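Side-chain contacts in aminopeptidase-like protein (Chaetomium thermophilum, PDB 5JM6), which probably acts as a zinc-dependent aminopeptidase of the M18 family, assembles as a dodecamer and is linked to the Cvt pathway of selective autophagy: residues Ile305-Lys308 against Leu309-Trp312; Ala489-Gly492 against Ser493-Gly497. All blocks are in the same frame, centred on the assembly; numbering follows the deposited sequence.

Contact 1 (Ile305-Lys308 against Leu309-Trp312). With ZN (zinc ion), chain G; ZN (zinc ion), chain H.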
ATOM      1  N   ILE A 305      15.100 -17.632 -35.775  1.00 45.82           N
ATOM      2  CA  ILE A 305      16.215 -16.873 -36.307  1.00 41.42           C
ATOM      3  C   ILE A 305      17.337 -16.755 -35.275  1.00 49.05           C
ATOM      4  O   ILE A 305      18.496 -16.608 -35.675  1.00 49.07           O
ATOM      5  CB  ILE A 305      15.786 -15.464 -36.787  1.00 44.56           C
ATOM      6  CG1 ILE A 305      14.701 -15.569 -37.859  1.00 41.67           C
ATOM      7  CG2 ILE A 305      16.963 -14.700 -37.378  1.00 41.70           C
ATOM      8  CD1 ILE A 305      14.451 -14.263 -38.591  1.00 40.10           C
ATOM      9  N   ASP A 306      17.048 -16.888 -33.970  1.00 56.02           N
ATOM     10  CA  ASP A 306      18.145 -16.670 -33.031  1.00 56.86           C
ATOM     11  C   ASP A 306      19.132 -17.783 -33.351  1.00 60.87           C
ATOM     12  O   ASP A 306      18.993 -18.953 -32.980  1.00 53.61           O
ATOM     13  CB  ASP A 306      17.691 -16.694 -31.553  1.00 70.11           C
ATOM     14  CG  ASP A 306      18.832 -16.353 -30.564  1.00 70.87           C
ATOM     15  OD1 ASP A 306      19.963 -16.846 -30.738  1.00 62.98           O
ATOM     16  OD2 ASP A 306      18.611 -15.572 -29.615  1.00 57.01           O
ATOM     17  N   ASP A 307      20.148 -17.279 -34.048  1.00 64.36           N
ATOM     18  CA  ASP A 307      21.323 -17.899 -34.669  1.00 46.09           C
ATOM     19  C   ASP A 307      21.250 -18.965 -35.763  1.00 43.17           C
ATOM     20  O   ASP A 307      22.300 -19.288 -36.309  1.00 44.76           O
ATOM     21  CB  ASP A 307      22.272 -18.412 -33.614  1.00 47.13           C
ATOM     22  CG  ASP A 307      23.551 -17.612 -33.606  1.00 51.59           C
ATOM     23  OD1 ASP A 307      23.576 -16.586 -34.318  1.00 54.59           O
ATOM     24  OD2 ASP A 307      24.532 -18.007 -32.954  1.00 53.12           O
ATOM     25  N   LYS A 308      20.094 -19.494 -36.138  1.00 44.99           N
ATOM     26  CA  LYS A 308      20.099 -20.259 -37.383  1.00 39.60           C
ATOM     27  C   LYS A 308      20.553 -19.324 -38.515  1.00 40.88           C
ATOM     28  O   LYS A 308      21.176 -19.765 -39.477  1.00 43.11           O
ATOM     29  CB  LYS A 308      18.733 -20.880 -37.682  1.00 32.34           C
ATOM     30  CG  LYS A 308      18.514 -22.245 -37.031  1.00 35.43           C
ATOM     31  CD  LYS A 308      17.061 -22.682 -37.165  1.00 36.09           C
ATOM     32  CE  LYS A 308      16.876 -24.163 -36.868  1.00 31.61           C
ATOM     33  NZ  LYS A 308      16.704 -24.461 -35.419  1.00 33.54           N
ATOM     34  N   LEU A 309      20.282 -18.029 -38.361  1.00 40.66           N
ATOM     35  CA  LEU A 309      20.700 -17.021 -39.337  1.00 38.25           C
ATOM     36  C   LEU A 309      22.221 -16.828 -39.404  1.00 42.62           C
ATOM     37  O   LEU A 309      22.804 -16.940 -40.481  1.00 44.66           O
ATOM     38  CB  LEU A 309      20.019 -15.681 -39.036  1.00 44.09           C
ATOM     39  CG  LEU A 309      20.433 -14.456 -39.858  1.00 41.15           C
ATOM     40  CD1 LEU A 309      20.400 -14.739 -41.351  1.00 43.53           C
ATOM     41  CD2 LEU A 309      19.532 -13.278 -39.536  1.00 32.27           C
ATOM     42  N   CYS A 310      22.864 -16.529 -38.277  1.00 41.10           N
ATOM     43  CA  CYS A 310      24.315 -16.335 -38.292  1.00 38.35           C
ATOM     44  C   CYS A 310      25.040 -17.641 -38.594  1.00 36.98           C
ATOM     45  O   CYS A 310      26.070 -17.646 -39.268  1.00 35.11           O
ATOM     46  CB  CYS A 310      24.817 -15.760 -36.966  1.00 42.12           C
ATOM     47  SG  CYS A 310      24.431 -14.015 -36.691  1.00 58.29           S
ATOM     48  N   SER A 311      24.499 -18.749 -38.098  1.00 37.47           N
ATOM     49  CA  SER A 311      25.095 -20.054 -38.351  1.00 31.81           C
ATOM     50  C   SER A 311      25.042 -20.413 -39.830  1.00 35.97           C
ATOM     51  O   SER A 311      26.041 -20.844 -40.404  1.00 36.27           O
ATOM     52  CB  SER A 311      24.398 -21.137 -37.529  1.00 31.76           C
ATOM     53  OG  SER A 311      24.695 -20.998 -36.151  1.00 34.94           O
ATOM     54  N   TRP A 312      23.879 -20.231 -40.449  1.00 35.38           N
ATOM     55  CA  TRP A 312      23.723 -20.586 -41.855  1.00 32.49           C
ATOM     56  C   TRP A 312      24.640 -19.751 -42.740  1.00 30.45           C
ATOM     57  O   TRP A 312      25.242 -20.270 -43.679  1.00 31.66           O
ATOM     58  CB  TRP A 312      22.273 -20.419 -42.303  1.00 32.14           C
ATOM     59  CG  TRP A 312      22.036 -20.897 -43.698  1.00 33.42           C
ATOM     60  CD1 TRP A 312      21.850 -22.187 -44.102  1.00 30.55           C
ATOM     61  CD2 TRP A 312      21.963 -20.091 -44.878  1.00 28.23           C
ATOM     62  NE1 TRP A 312      21.664 -22.234 -45.463  1.00 29.49           N
ATOM     63  CE2 TRP A 312      21.730 -20.960 -45.963  1.00 31.76           C
ATOM     64  CE3 TRP A 312      22.073 -18.719 -45.124  1.00 27.12           C
ATOM     65  CZ2 TRP A 312      21.603 -20.501 -47.272  1.00 34.27           C
ATOM     66  CZ3 TRP A 312      21.948 -18.266 -46.424  1.00 31.64           C
ATOM     67  CH2 TRP A 312      21.715 -19.155 -47.481  1.00 32.44           C
TER
HETATM   68 ZN    ZN G 601      18.424 -16.730 -28.231  1.00111.48          ZN
HETATM   69 ZN    ZN H 602      21.771 -16.531 -30.019  1.00 71.99          ZN
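The carbonyl oxygen of D307 receives two groups of S311: the backbone N at 2.9 Å and, more weakly, the hydroxyl OG, whose proton also has H133 O within reach. The N-H approach is fairly straight (157°), as expected of an i to i+4 bond in helix 305-320. The segment carries a ligand of the dinuclear zinc centre. D306 bridges the two metals, with OD2 1.8 Å from one zinc ion and OD1 2.0 Å from the other. H133 and D391 complete the protein ligands around the zinc bound by OD1, while E340 and H485 join OD2 at its partner. D307 belongs to the second shell in this model: its OD2 accepts from the backbone N of H133. One residue further on, W312 N bonds to K308 O at 2.9 Å. The indole stacks with F61 of helix 55-64 and bonds through NE1 to Y74 OH. On the apolar flank I305 and L309, one turn apart, run alongside each other. A chi1 of -58°, measured to CG1, leaves I305 CG2 on the far side of CB from the backbone N, where it packs 3.6 Å from L309 CB.

Contact 2 (Ala489-Gly492 against Ser493-Gly497)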
ATOM      1  N   ALA A 489      10.337 -14.057 -35.969  1.00 36.94           N
ATOM      2  CA  ALA A 489      11.112 -12.815 -35.976  1.00 30.94           C
ATOM      3  C   ALA A 489      11.237 -12.238 -37.384  1.00 32.67           C
ATOM      4  O   ALA A 489      10.606 -12.727 -38.321  1.00 35.33           O
ATOM      5  CB  ALA A 489      12.490 -13.048 -35.373  1.00 29.06           C
ATOM      6  N   MET A 490      12.034 -11.181 -37.524  1.00 32.52           N
ATOM      7  CA  MET A 490      12.275 -10.573 -38.830  1.00 33.13           C
ATOM      8  C   MET A 490      13.676  -9.975 -38.957  1.00 35.88           C
ATOM      9  O   MET A 490      14.214  -9.420 -37.999  1.00 39.82           O
ATOM     10  CB  MET A 490      11.229  -9.489 -39.108  1.00 30.26           C
ATOM     11  CG  MET A 490      11.184  -8.392 -38.055  1.00 36.08           C
ATOM     12  SD  MET A 490      10.003  -7.076 -38.413  1.00 42.58           S
ATOM     13  CE  MET A 490      10.852  -6.185 -39.710  1.00 40.94           C
ATOM     14  N   THR A 491      14.264 -10.112 -40.142  1.00 30.07           N
ATOM     15  CA  THR A 491      15.426  -9.319 -40.537  1.00 33.31           C
ATOM     16  C   THR A 491      15.206  -8.832 -41.960  1.00 33.39           C
ATOM     17  O   THR A 491      14.167  -9.106 -42.563  1.00 37.02           O
ATOM     18  CB  THR A 491      16.760 -10.105 -40.474  1.00 33.41           C
ATOM     19  OG1 THR A 491      16.798 -11.088 -41.515  1.00 34.52           O
ATOM     20  CG2 THR A 491      16.934 -10.781 -39.130  1.00 39.28           C
ATOM     21  N   GLY A 492      16.181  -8.111 -42.497  1.00 29.04           N
ATOM     22  CA  GLY A 492      16.126  -7.684 -43.880  1.00 32.95           C
ATOM     23  C   GLY A 492      16.374  -8.848 -44.821  1.00 32.18           C
ATOM     24  O   GLY A 492      17.057  -9.808 -44.467  1.00 35.89           O
ATOM     25  N   SER A 493      15.822  -8.759 -46.025  1.00 28.72           N
ATOM     26  CA  SER A 493      15.942  -9.839 -46.997  1.00 30.63           C
ATOM     27  C   SER A 493      17.374 -10.016 -47.495  1.00 40.85           C
ATOM     28  O   SER A 493      17.736 -11.086 -47.983  1.00 44.20           O
ATOM     29  CB  SER A 493      15.009  -9.592 -48.181  1.00 30.55           C
ATOM     30  OG  SER A 493      15.339  -8.381 -48.834  1.00 35.29           O
ATOM     31  N   LEU A 494      18.184  -8.969 -47.380  1.00 35.74           N
ATOM     32  CA  LEU A 494      19.574  -9.044 -47.816  1.00 33.92           C
ATOM     33  C   LEU A 494      20.522  -9.425 -46.692  1.00 38.17           C
ATOM     34  O   LEU A 494      21.715  -9.618 -46.920  1.00 36.18           O
ATOM     35  CB  LEU A 494      20.020  -7.713 -48.409  1.00 37.90           C
ATOM     36  CG  LEU A 494      19.225  -7.219 -49.610  1.00 33.39           C
ATOM     37  CD1 LEU A 494      19.714  -5.840 -49.998  1.00 22.40           C
ATOM     38  CD2 LEU A 494      19.359  -8.198 -50.764  1.00 40.16           C
ATOM     39  N   ASP A 495      20.000  -9.522 -45.478  1.00 37.67           N
ATOM     40  CA  ASP A 495      20.851  -9.767 -44.324  1.00 43.12           C
ATOM     41  C   ASP A 495      21.541 -11.142 -44.306  1.00 39.24           C
ATOM     42  O   ASP A 495      22.685 -11.231 -43.861  1.00 38.18           O
ATOM     43  CB  ASP A 495      20.058  -9.535 -43.039  1.00 37.65           C
ATOM     44  CG  ASP A 495      20.128  -8.086 -42.580  1.00 47.78           C
ATOM     45  OD1 ASP A 495      21.257  -7.577 -42.409  1.00 51.91           O
ATOM     46  OD2 ASP A 495      19.067  -7.447 -42.419  1.00 45.78           O
ATOM     47  N   PRO A 496      20.865 -12.217 -44.765  1.00 39.26           N
ATOM     48  CA  PRO A 496      21.659 -13.449 -44.865  1.00 37.15           C
ATOM     49  C   PRO A 496      22.842 -13.309 -45.820  1.00 39.81           C
ATOM     50  O   PRO A 496      23.961 -13.642 -45.440  1.00 31.79           O
ATOM     51  CB  PRO A 496      20.650 -14.472 -45.393  1.00 35.90           C
ATOM     52  CG  PRO A 496      19.333 -13.964 -44.933  1.00 37.32           C
ATOM     53  CD  PRO A 496      19.434 -12.468 -45.012  1.00 38.13           C
ATOM     54  N   GLY A 497      22.597 -12.780 -47.016  1.00 40.44           N
ATOM     55  CA  GLY A 497      23.640 -12.609 -48.012  1.00 36.51           C
ATOM     56  C   GLY A 497      24.769 -11.718 -47.533  1.00 37.46           C
ATOM     57  O   GLY A 497      25.943 -12.060 -47.676  1.00 38.74           O
TER
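G492 and D495 are joined twice over, once through the backbone and once through a side chain, where strand 489-492 turns into helix 495-514. The first link is the closing bond of a type I beta turn, D495 N to G492 O, at 3.1 Å. The second runs in the reverse sense: G492 N donates to D495 OD2 at 3.0 Å, using the anti lone pair of that oxygen. The N-H is bent in this bond (133°), whereas the turn bond is straighter. D495 OD2 also accepts from the backbone N of N413, so two N-H groups hold this carboxylate oxygen, which should restrict its rotation.

The carbonyl of G492 is likewise shared. T491 OG1, placed between its own backbone N and carbonyl carbon (chi1 70°), donates to G492 O at 3.2 Å from one face of the carbonyl plane; D495 N arrives from the opposite face, 68° out of that plane. These bonds gather on buried residues and mark the tight side of the contact. G492 has no side chain on its CA beside the carboxylate, and P496 CD lies 3.6 Å from G492 O. The side chains of T491 and D495 cross obliquely, D495 CB being 3.9 Å from T491 OG1.

The outer corner of the turn is looser. L494 is partly exposed, and its side chain, directed away, stays 5.2 Å or more from 489-492; its backbone N is nevertheless bonded to N413 OD1.

Within the chain, 489-492 is an outermost strand, paired with 299-302, of a small antiparallel sheet, and its M490 packs on R203 of a neighbouring subunit. D495 leans on I479 and P480 of strand 473-481, while P496 packs against I300 of strand 299-302 and against L309 and W312 of helix 305-320.

Contacts 1 and 2 have centres 10 Å apart and touch through apolar side chains. L309 of contact 1 is the main joint: its CD2 lies 3.6 Å from T491 CG2, and its CD1 lies 3.8 Å from P496 CG. I305 adds a second approach, with CD1 4.0 Å from A489 CB. Segment 305-312, with its metal ligand, is thus laid against both strand 489-492 and P496. Contact 1 supplies the bridging ligand D306, whereas contact 2 is set back from the metals: measured between nearest atoms, the side chain of T491 is about 10 Å from that of D306 and about 12 Å from a zinc ion.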